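Long-range contacts in putative laminarinase (Phanerochaete chrysosporium, PDB 2CL2), which probably hydrolyses O-glycosidic bonds of beta-glucans such as laminarin, as a fungal secreted member of glycoside hydrolase family 16: residues A85-R90 / A292-Y297; E104-D109 / H241-N246; T60-S65 / D275-N280; T51-A56 / N286-I291. All coordinates share one frame; numbering follows the deposited sequence. Where two conformers were deposited one is given.

Contact 1: A85-R90 / A292-Y297; sequences AVFDVR and ASVRVY. With MAN (alpha-D-mannopyranose), chain B.
Val86 and Arg295 form a hydrogen-bonded pair in the antiparallel ladder of strands 83-89 and 288-297, in one of the two sheets of the GH16 beta-sandwich. Val86 N to Arg295 O is 2.8 Å; Arg295 N returns to Val86 O. Asp88 N reaches Ser293 O and Ala292 N reaches Asp88 O, putting two residues opposite Asp88: a classic beta bulge. Among apolar contacts, Val294 CG1 sits over the Phe87 ring, 4.2 Å from its centroid, a CH-pi contact; this face of the sheet meets Ile247 of the second sheet. On the other face Val86 CG2 reaches Tyr297 CE1 at 4.0 Å. Two waters flank Ser293 OG, one also bonded to Val86 O, the other to Asp88 OD2, while Asp88 OD1 pairs with Arg203. At the bulge the extended chain of Arg90, whose NH1 forms a salt bridge with Asp290, lays one guanidinium face on a methyl group, NH2 lying 3.5 Å from Ala292 CB.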
loop_
_atom_site.group_PDB
_atom_site.type_symbol
_atom_site.label_atom_id
_atom_site.label_comp_id
_atom_site.label_asym_id
_atom_site.label_seq_id
_atom_site.Cartn_x
_atom_site.Cartn_y
_atom_site.Cartn_z
ATOM N N ALA A 85 4.357 -7.574 9.093
ATOM C CA ALA A 85 3.607 -6.325 9.273
ATOM C C ALA A 85 2.125 -6.600 9.035
ATOM O O ALA A 85 1.766 -7.239 8.039
ATOM C CB ALA A 85 4.117 -5.266 8.315
ATOM N N VAL A 86 1.281 -6.148 9.965
ATOM C CA VAL A 86 -0.159 -6.383 9.903
ATOM C C VAL A 86 -0.880 -5.043 9.915
ATOM O O VAL A 86 -0.683 -4.231 10.813
ATOM C CB VAL A 86 -0.648 -7.242 11.081
ATOM C CG1 VAL A 86 -2.135 -7.539 10.913
ATOM C CG2 VAL A 86 0.158 -8.536 11.171
ATOM N N PHE A 87 -1.710 -4.836 8.900
ATOM C CA PHE A 87 -2.448 -3.594 8.695
ATOM C C PHE A 87 -3.926 -3.881 8.880
ATOM O O PHE A 87 -4.494 -4.685 8.131
ATOM C CB PHE A 87 -2.238 -3.078 7.266
ATOM C CG PHE A 87 -0.803 -2.782 6.920
ATOM C CD1 PHE A 87 -0.336 -1.470 6.854
ATOM C CD2 PHE A 87 0.072 -3.808 6.628
ATOM C CE1 PHE A 87 0.992 -1.206 6.524
ATOM C CE2 PHE A 87 1.389 -3.550 6.307
ATOM C CZ PHE A 87 1.855 -2.252 6.255
ATOM N N ASP A 88 -4.535 -3.239 9.872
ATOM C CA ASP A 88 -5.970 -3.363 10.137
ATOM C C ASP A 88 -6.593 -2.097 9.553
ATOM O O ASP A 88 -6.473 -1.027 10.132
ATOM C CB ASP A 88 -6.206 -3.479 11.649
ATOM C CG ASP A 88 -7.670 -3.618 12.021
ATOM O OD1 ASP A 88 -8.544 -3.522 11.152
ATOM O OD2 ASP A 88 -7.952 -3.820 13.226
ATOM N N VAL A 89 -7.217 -2.242 8.388
ATOM C CA VAL A 89 -7.622 -1.110 7.558
ATOM C C VAL A 89 -9.131 -1.066 7.407
ATOM O O VAL A 89 -9.723 -1.984 6.854
ATOM C CB VAL A 89 -6.994 -1.206 6.162
ATOM C CG1 VAL A 89 -7.393 -0.004 5.289
ATOM C CG2 VAL A 89 -5.482 -1.339 6.264
ATOM N N ARG A 90 -9.749 0.002 7.898
ATOM C CA ARG A 90 -11.199 0.147 7.829
ATOM C C ARG A 90 -11.651 0.715 6.488
ATOM O O ARG A 90 -12.745 0.407 6.029
ATOM C CB ARG A 90 -11.696 1.077 8.927
ATOM C CG ARG A 90 -11.243 0.705 10.331
ATOM C CD ARG A 90 -12.018 1.518 11.343
ATOM N NE ARG A 90 -11.633 1.274 12.732
ATOM C CZ ARG A 90 -10.872 2.072 13.476
ATOM N NH1 ARG A 90 -10.337 3.184 12.997
ATOM N NH2 ARG A 90 -10.618 1.736 14.728
ATOM N N ALA A 292 -6.992 1.300 11.672
ATOM C CA ALA A 292 -7.187 1.000 13.087
ATOM C C ALA A 292 -5.862 0.714 13.793
ATOM O O ALA A 292 -5.695 1.066 14.957
ATOM C CB ALA A 292 -8.116 -0.181 13.240
ATOM N N SER A 293 -4.930 0.060 13.107
ATOM C CA SER A 293 -3.630 -0.238 13.679
ATOM C C SER A 293 -2.702 -0.739 12.594
ATOM O O SER A 293 -3.138 -1.257 11.567
ATOM C CB SER A 293 -3.723 -1.312 14.774
ATOM O OG SER A 293 -4.192 -2.540 14.248
ATOM N N VAL A 294 -1.409 -0.576 12.847
ATOM C CA VAL A 294 -0.374 -1.276 12.104
ATOM C C VAL A 294 0.556 -1.850 13.159
ATOM O O VAL A 294 0.982 -1.137 14.066
ATOM C CB VAL A 294 0.394 -0.370 11.126
ATOM C CG1 VAL A 294 1.518 -1.156 10.430
ATOM C CG2 VAL A 294 -0.554 0.212 10.084
ATOM N N ARG A 295 0.847 -3.139 13.046
ATOM C CA ARG A 295 1.671 -3.827 14.026
ATOM C C ARG A 295 2.775 -4.563 13.298
ATOM O O ARG A 295 2.539 -5.166 12.257
ATOM C CB ARG A 295 0.816 -4.789 14.852
ATOM C CG ARG A 295 -0.244 -4.056 15.656
ATOM C CD ARG A 295 -0.942 -4.924 16.679
ATOM N NE ARG A 295 -1.896 -4.111 17.446
ATOM C CZ ARG A 295 -3.220 -4.102 17.279
ATOM N NH1 ARG A 295 -3.806 -4.901 16.404
ATOM N NH2 ARG A 295 -3.975 -3.295 18.026
ATOM N N VAL A 296 3.985 -4.485 13.840
ATOM C CA VAL A 296 5.120 -5.203 13.286
ATOM C C VAL A 296 5.610 -6.206 14.313
ATOM O O VAL A 296 5.659 -5.901 15.506
ATOM C CB VAL A 296 6.268 -4.246 12.904
ATOM C CG1 VAL A 296 7.428 -5.011 12.289
ATOM C CG2 VAL A 296 5.767 -3.176 11.943
ATOM N N TYR A 297 5.952 -7.396 13.828
ATOM C CA TYR A 297 6.468 -8.481 14.650
ATOM C C TYR A 297 7.826 -8.916 14.108
ATOM O O TYR A 297 8.040 -8.914 12.888
ATOM C CB TYR A 297 5.504 -9.668 14.616
ATOM C CG TYR A 297 4.117 -9.381 15.138
ATOM C CD1 TYR A 297 3.183 -8.710 14.350
ATOM C CD2 TYR A 297 3.729 -9.785 16.410
ATOM C CE1 TYR A 297 1.911 -8.446 14.819
ATOM C CE2 TYR A 297 2.454 -9.520 16.885
ATOM C CZ TYR A 297 1.553 -8.852 16.084
ATOM O OH TYR A 297 0.285 -8.586 16.551
HETATM C C1 MAN B . -18.132 2.822 15.022
HETATM C C2 MAN B . -17.866 1.920 16.215
HETATM C C3 MAN B . -16.380 1.697 16.446
HETATM C C4 MAN B . -15.692 1.259 15.160
HETATM C C5 MAN B . -16.089 2.144 13.979
HETATM C C6 MAN B . -15.595 1.528 12.678
HETATM O O2 MAN B . -18.489 0.686 15.983
HETATM O O3 MAN B . -16.202 0.704 17.436
HETATM O O4 MAN B . -14.294 1.326 15.352
HETATM O O5 MAN B . -17.498 2.290 13.880
HETATM O O6 MAN B . -15.691 2.487 11.647
HETATM O O HOH W 1 -2.730 -4.331 12.851
HETATM O O HOH W 2 -6.607 -3.079 15.339
#

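Contact 2: E104-D109 / H241-N246; sequences ETDEGD and HFDANN
Thr105 and Asn246 form an antiparallel hydrogen-bonded pair, Thr105 N to Asn246 O at 3.1 Å and Asn246 N to Thr105 O at 2.9 Å. Beside this pair Glu104 CA makes a CA-H...O contact with Asn246 O. The Asn245 side chain lies against the Thr105 backbone, while the Glu104 carboxylate turns to His83. Farther along, three acids gather. With CG between its backbone N and carbonyl carbon (chi1 58°), Asp243 places its carboxylate between those of Asp106 and Asp109. Its OD1 is 2.7 Å from Asp106 OD2, and its OD2 is 2.7 Å from Asp109 OD2. The carboxylates of Asp243 and Asp109 meet from opposite directions with planes 30° apart, whereas that of Asp106 is turned 52° from Asp243. At such distances one acid of each pair is probably protonated, which would be consistent with raised pKa values. A leucine in place of Asp243 would probably leave Asp106 and Asp109 without the carboxylate that bridges them and less restrained in rotation. The contact joins the end of strand 98-105 to the loop between helix 238-241 and strand 246-253, just where these neighbouring strands of the mixed sheet pair; Asn246 also packs on strand 69-76, and Glu104 on Met189 of strand 185-191 in the other sheet.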
loop_
_atom_site.group_PDB
_atom_site.type_symbol
_atom_site.label_atom_id
_atom_site.label_comp_id
_atom_site.label_asym_id
_atom_site.label_seq_id
_atom_site.Cartn_x
_atom_site.Cartn_y
_atom_site.Cartn_z
ATOM N N GLU A 104 6.500 -1.307 1.387
ATOM C CA GLU A 104 7.804 -1.171 2.018
ATOM C C GLU A 104 8.851 -0.998 0.957
ATOM O O GLU A 104 8.768 -1.598 -0.112
ATOM C CB GLU A 104 8.156 -2.400 2.852
ATOM C CG GLU A 104 7.166 -2.709 3.931
ATOM C CD GLU A 104 7.648 -3.799 4.877
ATOM O OE1 GLU A 104 8.650 -4.475 4.561
ATOM O OE2 GLU A 104 7.005 -3.990 5.933
ATOM N N THR A 105 9.856 -0.191 1.259
ATOM C CA THR A 105 10.996 -0.059 0.369
ATOM C C THR A 105 12.169 0.576 1.102
ATOM O O THR A 105 12.054 1.002 2.247
ATOM C CB THR A 105 10.639 0.775 -0.892
ATOM O OG1 THR A 105 11.647 0.586 -1.894
ATOM C CG2 THR A 105 10.521 2.257 -0.551
ATOM N N ASP A 106 13.301 0.628 0.414
ATOM C CA ASP A 106 14.438 1.419 0.839
ATOM C C ASP A 106 14.601 2.465 -0.262
ATOM O O ASP A 106 15.124 2.175 -1.340
ATOM C CB ASP A 106 15.674 0.518 0.977
ATOM C CG ASP A 106 16.902 1.253 1.451
ATOM O OD1 ASP A 106 16.957 2.482 1.320
ATOM O OD2 ASP A 106 17.839 0.562 1.934
ATOM N N GLU A 107 14.113 3.671 0.003
ATOM C CA GLU A 107 14.143 4.740 -0.993
ATOM C C GLU A 107 15.568 5.106 -1.365
ATOM O O GLU A 107 15.843 5.460 -2.513
ATOM C CB GLU A 107 13.439 5.988 -0.464
ATOM C CG GLU A 107 11.951 5.821 -0.266
ATOM C CD GLU A 107 11.411 6.842 0.684
ATOM O OE1 GLU A 107 11.738 6.757 1.883
ATOM O OE2 GLU A 107 10.669 7.729 0.225
ATOM N N GLY A 108 16.461 5.044 -0.387
ATOM C CA GLY A 108 17.846 5.482 -0.545
ATOM C C GLY A 108 18.702 4.696 -1.522
ATOM O O GLY A 108 19.745 5.195 -1.948
ATOM N N ASP A 109 18.297 3.476 -1.870
ATOM C CA ASP A 109 19.022 2.680 -2.860
ATOM C C ASP A 109 18.100 1.959 -3.839
ATOM O O ASP A 109 18.477 0.946 -4.414
ATOM C CB ASP A 109 19.980 1.691 -2.184
ATOM C CG ASP A 109 19.283 0.701 -1.278
ATOM O OD1 ASP A 109 18.041 0.557 -1.322
ATOM O OD2 ASP A 109 20.014 0.032 -0.506
ATOM N N HIS A 241 17.992 -9.292 -2.481
ATOM C CA HIS A 241 17.297 -8.249 -3.244
ATOM C C HIS A 241 16.538 -7.277 -2.365
ATOM O O HIS A 241 15.966 -6.311 -2.865
ATOM C CB HIS A 241 16.348 -8.875 -4.262
ATOM C CG HIS A 241 17.061 -9.625 -5.335
ATOM N ND1 HIS A 241 17.340 -9.097 -6.578
ATOM C CD2 HIS A 241 17.618 -10.856 -5.315
ATOM C CE1 HIS A 241 18.009 -9.995 -7.284
ATOM N NE2 HIS A 241 18.189 -11.068 -6.542
ATOM N N PHE A 242 16.530 -7.525 -1.057
ATOM C CA PHE A 242 15.870 -6.648 -0.103
ATOM C C PHE A 242 16.836 -6.341 1.005
ATOM O O PHE A 242 17.571 -7.225 1.446
ATOM C CB PHE A 242 14.633 -7.325 0.486
ATOM C CG PHE A 242 13.473 -7.335 -0.446
ATOM C CD1 PHE A 242 13.409 -8.257 -1.469
ATOM C CD2 PHE A 242 12.453 -6.402 -0.323
ATOM C CE1 PHE A 242 12.342 -8.250 -2.361
ATOM C CE2 PHE A 242 11.381 -6.392 -1.204
ATOM C CZ PHE A 242 11.332 -7.313 -2.226
ATOM N N ASP A 243 16.831 -5.106 1.474
ATOM C CA ASP A 243 17.600 -4.777 2.672
ATOM C C ASP A 243 16.638 -4.181 3.701
ATOM O O ASP A 243 15.461 -4.546 3.689
ATOM C CB ASP A 243 18.846 -3.940 2.347
ATOM C CG ASP A 243 18.535 -2.647 1.654
ATOM O OD1 ASP A 243 17.431 -2.113 1.825
ATOM O OD2 ASP A 243 19.427 -2.169 0.933
ATOM N N ALA A 244 17.101 -3.343 4.619
ATOM C CA ALA A 244 16.229 -2.846 5.673
ATOM C C ALA A 244 15.288 -1.809 5.080
ATOM O O ALA A 244 15.735 -0.803 4.555
ATOM C CB ALA A 244 17.041 -2.270 6.810
ATOM N N ASN A 245 13.988 -2.078 5.159
ATOM C CA ASN A 245 12.964 -1.281 4.490
ATOM C C ASN A 245 12.082 -0.537 5.493
ATOM O O ASN A 245 11.776 -1.051 6.576
ATOM C CB ASN A 245 12.024 -2.187 3.674
ATOM C CG ASN A 245 12.589 -2.636 2.320
ATOM O OD1 ASN A 245 13.769 -2.485 2.010
ATOM N ND2 ASN A 245 11.710 -3.198 1.504
ATOM N N ASN A 246 11.641 0.659 5.101
ATOM C CA ASN A 246 10.617 1.389 5.839
ATOM C C ASN A 246 9.244 0.979 5.336
ATOM O O ASN A 246 9.097 0.534 4.206
ATOM C CB ASN A 246 10.720 2.911 5.622
ATOM C CG ASN A 246 12.095 3.474 5.897
ATOM O OD1 ASN A 246 12.333 4.071 6.951
ATOM N ND2 ASN A 246 12.996 3.311 4.948
#

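Contact 3: T60-S65 / D275-N280; sequences TTLSPS and DYVNNN
With CG anti to the carbonyl carbon in both Leu62 (chi1 -53°) and Asn278 (chi1 -74°), the two side chains cross at about a right angle, Leu62 CD1 lying 3.5 Å from Asn278 OD1. The backbone bond beside them runs from Leu62 N to Asn278 O, 2.9 Å long and nearly straight at 167°. Asn278 ND2 is turned to the proline, 3.8 Å from Pro64 CA, while its OD1 accepts a bond from Arg30 NE. A lysine in place of Asn278 would probably leave Arg30 without this acceptor and put a second positive charge beside it. A water ties Thr61 OG1 to Asn279 O. Past the helix end, Asn280 ND2 reaches back 2.9 Å to Tyr276 O, within its own amide plane. The contact fastens the loop between strands 51-55 and 69-76 to the last turn of helix 273-279; Arg69, at the start of strand 69-76, bonds to the carbonyls of both Thr60 and Val277.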
loop_
_atom_site.group_PDB
_atom_site.type_symbol
_atom_site.label_atom_id
_atom_site.label_comp_id
_atom_site.label_asym_id
_atom_site.label_seq_id
_atom_site.Cartn_x
_atom_site.Cartn_y
_atom_site.Cartn_z
ATOM N N THR A 60 -10.391 22.225 -1.979
ATOM C CA THR A 60 -9.715 23.210 -2.823
ATOM C C THR A 60 -9.866 22.874 -4.297
ATOM O O THR A 60 -9.633 21.744 -4.701
ATOM C CB THR A 60 -8.211 23.271 -2.490
ATOM O OG1 THR A 60 -8.033 23.430 -1.078
ATOM C CG2 THR A 60 -7.517 24.424 -3.229
ATOM N N THR A 61 -10.240 23.871 -5.094
ATOM C CA THR A 61 -10.182 23.774 -6.548
ATOM C C THR A 61 -8.795 24.254 -6.965
ATOM O O THR A 61 -8.398 25.369 -6.629
ATOM C CB THR A 61 -11.282 24.634 -7.191
ATOM O OG1 THR A 61 -12.560 24.144 -6.777
ATOM C CG2 THR A 61 -11.199 24.593 -8.709
ATOM N N LEU A 62 -8.044 23.416 -7.675
ATOM C CA LEU A 62 -6.638 23.712 -7.924
ATOM C C LEU A 62 -6.412 24.644 -9.103
ATOM O O LEU A 62 -7.028 24.483 -10.153
ATOM C CB LEU A 62 -5.851 22.432 -8.185
ATOM C CG LEU A 62 -5.965 21.327 -7.138
ATOM C CD1 LEU A 62 -5.104 20.155 -7.554
ATOM C CD2 LEU A 62 -5.540 21.823 -5.769
ATOM N N SER A 63 -5.492 25.586 -8.928
ATOM C CA SER A 63 -4.960 26.330 -10.059
ATOM C C SER A 63 -4.211 25.344 -10.952
ATOM O O SER A 63 -3.313 24.659 -10.472
ATOM C CB SER A 63 -3.999 27.417 -9.587
ATOM O OG SER A 63 -3.335 27.988 -10.695
ATOM N N PRO A 64 -4.561 25.278 -12.254
ATOM C CA PRO A 64 -3.857 24.348 -13.147
ATOM C C PRO A 64 -2.343 24.577 -13.225
ATOM O O PRO A 64 -1.594 23.631 -13.473
ATOM C CB PRO A 64 -4.514 24.583 -14.512
ATOM C CG PRO A 64 -5.783 25.290 -14.236
ATOM C CD PRO A 64 -5.624 26.024 -12.948
ATOM N N SER A 65 -1.909 25.825 -13.011
ATOM C CA SER A 65 -0.483 26.184 -12.971
ATOM C C SER A 65 0.140 26.075 -11.576
ATOM O O SER A 65 1.335 26.321 -11.404
ATOM C CB SER A 65 -0.283 27.619 -13.480
ATOM O OG SER A 65 -0.833 27.792 -14.776
ATOM N N ASP A 275 -7.125 17.211 -15.026
ATOM C CA ASP A 275 -8.256 18.138 -15.010
ATOM C C ASP A 275 -9.294 17.723 -13.965
ATOM O O ASP A 275 -9.829 18.557 -13.236
ATOM C CB ASP A 275 -8.906 18.221 -16.395
ATOM C CG ASP A 275 -9.932 19.328 -16.490
ATOM O OD1 ASP A 275 -9.589 20.475 -16.154
ATOM O OD2 ASP A 275 -11.074 19.040 -16.910
ATOM N N TYR A 276 -9.571 16.429 -13.905
ATOM C CA TYR A 276 -10.539 15.896 -12.949
ATOM C C TYR A 276 -10.104 16.190 -11.516
ATOM O O TYR A 276 -10.885 16.683 -10.699
ATOM C CB TYR A 276 -10.698 14.395 -13.156
ATOM C CG TYR A 276 -11.763 13.796 -12.290
ATOM C CD1 TYR A 276 -13.103 13.920 -12.630
ATOM C CD2 TYR A 276 -11.442 13.127 -11.117
ATOM C CE1 TYR A 276 -14.101 13.383 -11.829
ATOM C CE2 TYR A 276 -12.432 12.594 -10.309
ATOM C CZ TYR A 276 -13.753 12.716 -10.666
ATOM O OH TYR A 276 -14.738 12.170 -9.860
ATOM N N VAL A 277 -8.837 15.910 -11.230
ATOM C CA VAL A 277 -8.285 16.136 -9.902
ATOM C C VAL A 277 -8.254 17.623 -9.562
ATOM O O VAL A 277 -8.511 18.006 -8.430
ATOM C CB VAL A 277 -6.883 15.491 -9.764
ATOM C CG1 VAL A 277 -6.177 15.944 -8.488
ATOM C CG2 VAL A 277 -7.009 13.985 -9.767
ATOM N N ASN A 278 -7.950 18.472 -10.539
ATOM C CA ASN A 278 -7.986 19.911 -10.297
ATOM C C ASN A 278 -9.366 20.407 -9.885
ATOM O O ASN A 278 -9.495 21.213 -8.968
ATOM C CB ASN A 278 -7.585 20.689 -11.557
ATOM C CG ASN A 278 -6.111 20.627 -11.850
ATOM O OD1 ASN A 278 -5.317 20.199 -11.014
ATOM N ND2 ASN A 278 -5.727 21.069 -13.052
ATOM N N ASN A 279 -10.389 19.957 -10.599
ATOM C CA ASN A 279 -11.671 20.653 -10.574
ATOM C C ASN A 279 -12.808 19.979 -9.820
ATOM O O ASN A 279 -13.904 20.524 -9.768
ATOM C CB ASN A 279 -12.071 20.984 -12.009
ATOM C CG ASN A 279 -11.163 22.032 -12.618
ATOM O OD1 ASN A 279 -10.615 21.841 -13.703
ATOM N ND2 ASN A 279 -10.968 23.130 -11.904
ATOM N N ASN A 280 -12.544 18.836 -9.189
ATOM C CA ASN A 280 -13.590 18.104 -8.476
ATOM C C ASN A 280 -13.202 17.775 -7.039
ATOM O O ASN A 280 -13.203 16.609 -6.649
ATOM C CB ASN A 280 -13.949 16.832 -9.245
ATOM C CG ASN A 280 -14.498 17.130 -10.617
ATOM O OD1 ASN A 280 -15.698 17.386 -10.778
ATOM N ND2 ASN A 280 -13.625 17.125 -11.616
HETATM O O HOH W 3 -14.399 23.076 -8.455
#

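Contact 4: T51-A56 / N286-I291. With MAN (alpha-D-mannopyranose), chain C.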
loop_
_atom_site.group_PDB
_atom_site.type_symbol
_atom_site.label_atom_id
_atom_site.label_comp_id
_atom_site.label_asym_id
_atom_site.label_seq_id
_atom_site.Cartn_x
_atom_site.Cartn_y
_atom_site.Cartn_z
ATOM N N THR A 51 -7.758 5.556 15.832
ATOM C CA THR A 51 -7.928 5.873 14.422
ATOM C C THR A 51 -6.776 6.703 13.877
ATOM O O THR A 51 -6.321 7.663 14.501
ATOM C CB THR A 51 -9.237 6.646 14.202
ATOM O OG1 THR A 51 -10.337 5.873 14.683
ATOM C CG2 THR A 51 -9.463 6.937 12.731
ATOM N N LEU A 52 -6.330 6.325 12.682
ATOM C CA LEU A 52 -5.456 7.151 11.865
ATOM C C LEU A 52 -6.191 7.411 10.558
ATOM O O LEU A 52 -6.564 6.459 9.876
ATOM C CB LEU A 52 -4.132 6.446 11.567
ATOM C CG LEU A 52 -3.210 7.205 10.611
ATOM C CD1 LEU A 52 -2.680 8.457 11.283
ATOM C CD2 LEU A 52 -2.073 6.331 10.144
ATOM N N ILE A 53 -6.412 8.683 10.237
ATOM C CA ILE A 53 -6.959 9.076 8.943
ATOM C C ILE A 53 -5.859 9.769 8.155
ATOM O O ILE A 53 -5.196 10.672 8.672
ATOM C CB ILE A 53 -8.127 10.074 9.088
ATOM C CG1 ILE A 53 -9.252 9.532 9.972
ATOM C CG2 ILE A 53 -8.653 10.490 7.720
ATOM C CD1 ILE A 53 -9.874 8.283 9.478
ATOM N N LEU A 54 -5.671 9.340 6.910
ATOM C CA LEU A 54 -4.779 10.006 5.968
ATOM C C LEU A 54 -5.652 10.303 4.772
ATOM O O LEU A 54 -6.210 9.383 4.188
ATOM C CB LEU A 54 -3.636 9.071 5.564
ATOM C CG LEU A 54 -2.824 8.446 6.697
ATOM C CD1 LEU A 54 -1.924 7.347 6.156
ATOM C CD2 LEU A 54 -2.009 9.511 7.433
ATOM N N ARG A 55 -5.797 11.573 4.408
ATOM C CA ARG A 55 -6.756 11.928 3.357
ATOM C C ARG A 55 -6.247 12.989 2.398
ATOM O O ARG A 55 -5.290 13.710 2.684
ATOM C CB ARG A 55 -8.093 12.384 3.964
ATOM C CG ARG A 55 -8.016 13.699 4.718
ATOM C CD ARG A 55 -9.382 14.299 5.001
ATOM N NE ARG A 55 -10.204 13.465 5.882
ATOM C CZ ARG A 55 -11.277 12.761 5.505
ATOM N NH1 ARG A 55 -11.700 12.736 4.244
ATOM N NH2 ARG A 55 -11.931 12.046 6.414
ATOM N N ALA A 56 -6.924 13.060 1.259
ATOM C CA ALA A 56 -6.716 14.099 0.279
ATOM C C ALA A 56 -7.509 15.332 0.653
ATOM O O ALA A 56 -8.547 15.245 1.281
ATOM C CB ALA A 56 -7.185 13.613 -1.054
ATOM N N ASN A 286 -14.081 10.865 -0.161
ATOM C CA ASN A 286 -13.846 9.471 0.235
ATOM C C ASN A 286 -12.455 8.943 -0.129
ATOM O O ASN A 286 -12.194 7.739 -0.052
ATOM C CB ASN A 286 -14.967 8.573 -0.295
ATOM C CG ASN A 286 -16.280 8.806 0.432
ATOM O OD1 ASN A 286 -16.300 9.011 1.642
ATOM N ND2 ASN A 286 -17.381 8.750 -0.303
ATOM N N ALA A 287 -11.548 9.857 -0.468
ATOM C CA ALA A 287 -10.156 9.506 -0.749
ATOM C C ALA A 287 -9.351 9.559 0.546
ATOM O O ALA A 287 -8.472 10.399 0.716
ATOM C CB ALA A 287 -9.568 10.444 -1.814
ATOM N N TYR A 288 -9.672 8.654 1.468
ATOM C CA TYR A 288 -8.981 8.585 2.746
ATOM C C TYR A 288 -8.702 7.153 3.152
ATOM O O TYR A 288 -9.460 6.238 2.841
ATOM C CB TYR A 288 -9.775 9.297 3.860
ATOM C CG TYR A 288 -11.117 8.685 4.220
ATOM C CD1 TYR A 288 -11.241 7.778 5.267
ATOM C CD2 TYR A 288 -12.269 9.046 3.536
ATOM C CE1 TYR A 288 -12.467 7.228 5.601
ATOM C CE2 TYR A 288 -13.503 8.506 3.868
ATOM C CZ TYR A 288 -13.599 7.603 4.896
ATOM O OH TYR A 288 -14.833 7.057 5.207
ATOM N N TRP A 289 -7.583 6.989 3.840
ATOM C CA TRP A 289 -7.297 5.805 4.622
ATOM C C TRP A 289 -7.903 6.011 6.006
ATOM O O TRP A 289 -7.802 7.102 6.564
ATOM C CB TRP A 289 -5.793 5.654 4.834
ATOM C CG TRP A 289 -4.979 5.294 3.644
ATOM C CD1 TRP A 289 -4.262 6.129 2.852
ATOM C CD2 TRP A 289 -4.735 3.971 3.161
ATOM N NE1 TRP A 289 -3.597 5.408 1.888
ATOM C CE2 TRP A 289 -3.877 4.079 2.051
ATOM C CE3 TRP A 289 -5.194 2.709 3.534
ATOM C CZ2 TRP A 289 -3.440 2.962 1.329
ATOM C CZ3 TRP A 289 -4.765 1.605 2.817
ATOM C CH2 TRP A 289 -3.902 1.737 1.727
ATOM N N ASP A 290 -8.500 4.957 6.557
ATOM C CA ASP A 290 -8.899 4.907 7.954
ATOM C C ASP A 290 -8.258 3.622 8.457
ATOM O O ASP A 290 -8.663 2.540 8.056
ATOM C CB ASP A 290 -10.427 4.884 8.088
ATOM C CG ASP A 290 -10.902 4.692 9.513
ATOM O OD1 ASP A 290 -10.096 4.333 10.382
ATOM O OD2 ASP A 290 -12.114 4.881 9.751
ATOM N N ILE A 291 -7.236 3.772 9.293
ATOM C CA ILE A 291 -6.417 2.654 9.750
ATOM C C ILE A 291 -6.601 2.500 11.255
ATOM O O ILE A 291 -6.423 3.453 12.017
ATOM C CB ILE A 291 -4.928 2.869 9.366
ATOM C CG1 ILE A 291 -4.798 2.796 7.842
ATOM C CG2 ILE A 291 -4.026 1.846 10.044
ATOM C CD1 ILE A 291 -3.553 3.436 7.290
HETATM C C1 MAN C . -13.784 8.496 17.099
HETATM C C2 MAN C . -12.336 8.201 16.726
HETATM C C3 MAN C . -11.777 7.158 17.678
HETATM C C4 MAN C . -11.914 7.660 19.114
HETATM C C5 MAN C . -13.363 8.066 19.404
HETATM C C6 MAN C . -13.482 8.736 20.769
HETATM O O2 MAN C . -11.545 9.362 16.830
HETATM O O3 MAN C . -10.431 6.921 17.347
HETATM O O4 MAN C . -11.505 6.650 20.010
HETATM O O5 MAN C . -13.839 8.973 18.428
HETATM O O6 MAN C . -14.825 9.126 20.971
#
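Leu54 and Trp289 face the interior of the GH16 beta-sandwich from the antiparallel strands 51-55 and 288-297, Leu54 CB lying 4.0 Å from Trp289 CD1. Leu52 and Ile291 share this face, which packs on strands 69-76 and 246-253 of the second sheet; the buried indole nitrogen of Trp289 is satisfied by Asn250 O. Beyond the strand end, the methyls of Ala56 and Ala287 meet at 4.0 Å. The ladder has two reciprocal hydrogen-bonded pairs, Leu52 with Ile291 and Leu54 with Trp289, and closes with Ala56 N to Ala287 O at 3.1 Å, where Ala287 centres an inverse gamma turn. On the outer face Ile53 CD1 touches Asp290 CB at 3.7 Å. Tyr288 sets CG between backbone N and carbonyl carbon (chi1 65°), and in one of its two conformers Arg55 runs alongside it, NH2 over one ring face; His91 stacks with Tyr288. At the sugar edge Asp290 forms a salt bridge with Arg90, and its OD1 is 3.6 Å from Thr51 CG2. Thr51 OG1 lies 2.9 Å from O3 of a bound mannose.

From the N terminus the first contact segment reached is 51-56, then come loop 60-65, strand 83-89 and strand 98-105, and their partners come much later. Contact 2 is closed first, by 241-246, and its loop is nested inside those of the other three. Helix 273-279 next closes contact 3, which lies within the loop of contact 4. Strand 288-297 then completes contact 4 with its first half and contact 1 with its second; these two cross along the chain, as do contacts 1 and 3. Contacts 1 and 4 thus assemble neighbouring strands of one sheet, joined by the Arg90-Asp290 salt bridge. Contact 2 belongs to the other sheet and touches contact 1 through Ala85 and Glu104, whereas contact 3 secures a peripheral loop and helix.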